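Local atomic coordinates of ferredoxin component of carbazole 1,9a-dioxygenase (PDB entry 3GCE), a protein that carries a Rieske [2Fe-2S] cluster and, as a ferredoxin component, probably passes electrons to the terminal oxygenase of carbazole 1,9a-dioxygenase. Residues V12-L17 with F28-D33. Residues are numbered along the deposited sequence; the frame is centred on the assembly and turned at random.
Sequences VRVATL and FDVDGD
Val-14 and Phe-28 illustrate how two strands that share no sheet can be joined by fitting a branched side chain to a flat one. The CB of Val-14 sits over one face of the phenyl ring, 3.7 Å from its centroid and 16° off the normal, a CH-pi contact. Its methyls splay out on that same side, CG1 toward the ring's root, 3.7 Å from Phe-28 CB, and CG2 by CD2 and CE2. With CG anti to the carbonyl carbon (chi1 -65°), the ring reaches along residues 12-17: CE1 lies 3.3 Å from Val-14 O, CZ 4.0 Å from Ala-15 CB. The Rieske domain is built from small antiparallel sheets; here strand 12-16, paired with 106-109, faces strand 26-30 of another sheet, the axes of 12-16 and 28-30 approaching to 8.0 Å. Were Phe-28 replaced by an alanine, Val-14 would probably lose the flat surface it rests on, and Ala-15 CB its neighbour. Val-12 CG2 fits between Val-30 CG1, 3.8 Å away, and Asp-31 OD1, while its CG1 meets Asp-29 O. Val-30 CG2 lies more loosely, 4.2 Å from Val-14 CG1. From Val-30 to Asp-33 the chain reverses in a type I' turn; Asp-29 OD1, just before it, accepts a weak hydrogen bond from Gly-32 N.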
ATOM      1  N   VAL A  12      -3.962   3.064 -13.625  1.00 18.12           N
ATOM      2  CA  VAL A  12      -5.274   2.830 -13.040  1.00 17.76           C
ATOM      3  C   VAL A  12      -5.596   3.969 -12.054  1.00 17.47           C
ATOM      4  O   VAL A  12      -4.818   4.217 -11.127  1.00 17.53           O
ATOM      5  CB  VAL A  12      -5.288   1.455 -12.328  1.00 18.25           C
ATOM      6  CG1 VAL A  12      -6.595   1.204 -11.605  1.00 17.40           C
ATOM      7  CG2 VAL A  12      -4.932   0.323 -13.350  1.00 17.78           C
ATOM      8  N   ARG A  13      -6.717   4.659 -12.251  1.00 16.39           N
ATOM      9  CA  ARG A  13      -7.121   5.723 -11.330  1.00 15.86           C
ATOM     10  C   ARG A  13      -7.882   5.014 -10.228  1.00 16.02           C
ATOM     11  O   ARG A  13      -8.888   4.348 -10.509  1.00 15.97           O
ATOM     12  CB  ARG A  13      -8.058   6.792 -11.946  1.00 16.93           C
ATOM     13  CG  ARG A  13      -8.322   7.922 -10.885  1.00 17.62           C
ATOM     14  CD  ARG A  13      -9.707   8.554 -10.712  1.00 22.49           C
ATOM     15  NE  ARG A  13     -10.600   7.742  -9.924  1.00 25.54           N
ATOM     16  CZ  ARG A  13     -11.521   8.163  -9.044  1.00 20.51           C
ATOM     17  NH1 ARG A  13     -11.714   9.435  -8.716  1.00 21.61           N
ATOM     18  NH2 ARG A  13     -12.230   7.249  -8.457  1.00 21.99           N
ATOM     19  N   VAL A  14      -7.419   5.151  -8.992  1.00 15.53           N
ATOM     20  CA  VAL A  14      -8.044   4.427  -7.878  1.00 15.63           C
ATOM     21  C   VAL A  14      -8.978   5.293  -7.057  1.00 16.62           C
ATOM     22  O   VAL A  14      -9.959   4.796  -6.507  1.00 16.79           O
ATOM     23  CB  VAL A  14      -6.991   3.756  -6.962  1.00 15.57           C
ATOM     24  CG1 VAL A  14      -6.250   2.660  -7.754  1.00 14.64           C
ATOM     25  CG2 VAL A  14      -6.012   4.783  -6.394  1.00 13.95           C
ATOM     26  N   ALA A  15      -8.662   6.579  -6.965  1.00 16.35           N
ATOM     27  CA  ALA A  15      -9.403   7.492  -6.119  1.00 18.93           C
ATOM     28  C   ALA A  15      -8.868   8.903  -6.288  1.00 19.88           C
ATOM     29  O   ALA A  15      -7.818   9.105  -6.905  1.00 19.14           O
ATOM     30  CB  ALA A  15      -9.283   7.055  -4.640  1.00 19.23           C
ATOM     31  N   THR A  16      -9.600   9.866  -5.735  1.00 21.94           N
ATOM     32  CA  THR A  16      -9.142  11.235  -5.574  1.00 24.28           C
ATOM     33  C   THR A  16      -8.432  11.338  -4.215  1.00 25.38           C
ATOM     34  O   THR A  16      -8.829  10.668  -3.248  1.00 25.57           O
ATOM     35  CB  THR A  16     -10.360  12.202  -5.605  1.00 25.24           C
ATOM     36  OG1 THR A  16     -11.202  11.861  -6.706  1.00 28.89           O
ATOM     37  CG2 THR A  16      -9.937  13.593  -5.785  1.00 24.97           C
ATOM     38  N   LEU A  17      -7.383  12.156  -4.140  1.00 26.37           N
ATOM     39  CA  LEU A  17      -6.549  12.248  -2.950  1.00 28.18           C
ATOM     40  C   LEU A  17      -7.354  12.446  -1.665  1.00 29.68           C
ATOM     41  O   LEU A  17      -7.092  11.777  -0.658  1.00 29.56           O
ATOM     42  CB  LEU A  17      -5.501  13.356  -3.091  1.00 28.11           C
ATOM     43  CG  LEU A  17      -4.433  13.481  -2.007  1.00 28.02           C
ATOM     44  CD1 LEU A  17      -3.450  12.344  -2.087  1.00 26.91           C
ATOM     45  CD2 LEU A  17      -3.709  14.815  -2.109  1.00 28.56           C
ATOM     46  N   PHE A  28      -7.295  -1.586  -3.619  1.00 18.09           N
ATOM     47  CA  PHE A  28      -7.897  -1.383  -4.928  1.00 18.55           C
ATOM     48  C   PHE A  28      -7.408  -2.463  -5.870  1.00 19.33           C
ATOM     49  O   PHE A  28      -6.276  -2.966  -5.738  1.00 18.81           O
ATOM     50  CB  PHE A  28      -7.483  -0.039  -5.484  1.00 17.46           C
ATOM     51  CG  PHE A  28      -7.996   1.128  -4.697  1.00 17.36           C
ATOM     52  CD1 PHE A  28      -9.332   1.500  -4.777  1.00 17.04           C
ATOM     53  CD2 PHE A  28      -7.138   1.861  -3.865  1.00 18.70           C
ATOM     54  CE1 PHE A  28      -9.814   2.588  -4.048  1.00 18.76           C
ATOM     55  CE2 PHE A  28      -7.614   2.942  -3.124  1.00 17.98           C
ATOM     56  CZ  PHE A  28      -8.953   3.309  -3.218  1.00 17.04           C
ATOM     57  N   ASP A  29      -8.260  -2.823  -6.826  1.00 20.90           N
ATOM     58  CA  ASP A  29      -7.842  -3.656  -7.945  1.00 22.80           C
ATOM     59  C   ASP A  29      -7.084  -2.827  -8.967  1.00 23.53           C
ATOM     60  O   ASP A  29      -7.609  -1.842  -9.495  1.00 24.33           O
ATOM     61  CB  ASP A  29      -9.020  -4.341  -8.633  1.00 23.96           C
ATOM     62  CG  ASP A  29      -8.607  -4.980  -9.945  1.00 27.86           C
ATOM     63  OD1 ASP A  29      -7.797  -5.916  -9.897  1.00 34.09           O
ATOM     64  OD2 ASP A  29      -9.046  -4.533 -11.030  1.00 35.79           O
ATOM     65  N   VAL A  30      -5.849  -3.235  -9.248  1.00 22.95           N
ATOM     66  CA  VAL A  30      -5.039  -2.574 -10.220  1.00 23.00           C
ATOM     67  C   VAL A  30      -4.708  -3.635 -11.264  1.00 24.58           C
ATOM     68  O   VAL A  30      -3.730  -4.367 -11.125  1.00 23.63           O
ATOM     69  CB  VAL A  30      -3.761  -1.954  -9.576  1.00 22.92           C
ATOM     70  CG1 VAL A  30      -2.859  -1.322 -10.635  1.00 22.03           C
ATOM     71  CG2 VAL A  30      -4.135  -0.883  -8.522  1.00 20.86           C
ATOM     72  N   ASP A  31      -5.550  -3.732 -12.297  1.00 25.93           N
ATOM     73  CA  ASP A  31      -5.288  -4.656 -13.407  1.00 27.74           C
ATOM     74  C   ASP A  31      -5.182  -6.104 -12.949  1.00 27.04           C
ATOM     75  O   ASP A  31      -4.270  -6.814 -13.366  1.00 27.93           O
ATOM     76  CB  ASP A  31      -3.968  -4.281 -14.086  1.00 28.03           C
ATOM     77  CG  ASP A  31      -4.162  -3.745 -15.476  1.00 33.91           C
ATOM     78  OD1 ASP A  31      -4.831  -2.679 -15.631  1.00 36.99           O
ATOM     79  OD2 ASP A  31      -3.622  -4.398 -16.415  1.00 38.20           O
ATOM     80  N   GLY A  32      -6.085  -6.532 -12.079  1.00 26.96           N
ATOM     81  CA  GLY A  32      -6.059  -7.895 -11.571  1.00 27.32           C
ATOM     82  C   GLY A  32      -5.273  -8.065 -10.286  1.00 26.88           C
ATOM     83  O   GLY A  32      -5.479  -9.054  -9.574  1.00 27.69           O
ATOM     84  N   ASP A  33      -4.369  -7.122  -9.987  1.00 26.06           N
ATOM     85  CA  ASP A  33      -3.591  -7.170  -8.730  1.00 25.17           C
ATOM     86  C   ASP A  33      -4.187  -6.294  -7.640  1.00 23.77           C
ATOM     87  O   ASP A  33      -4.552  -5.152  -7.885  1.00 22.12           O
ATOM     88  CB  ASP A  33      -2.138  -6.768  -8.959  1.00 26.01           C
ATOM     89  CG  ASP A  33      -1.413  -7.724  -9.887  1.00 28.97           C
ATOM     90  OD1 ASP A  33      -1.428  -8.945  -9.626  1.00 31.59           O
ATOM     91  OD2 ASP A  33      -0.849  -7.251 -10.888  1.00 31.43           O
TER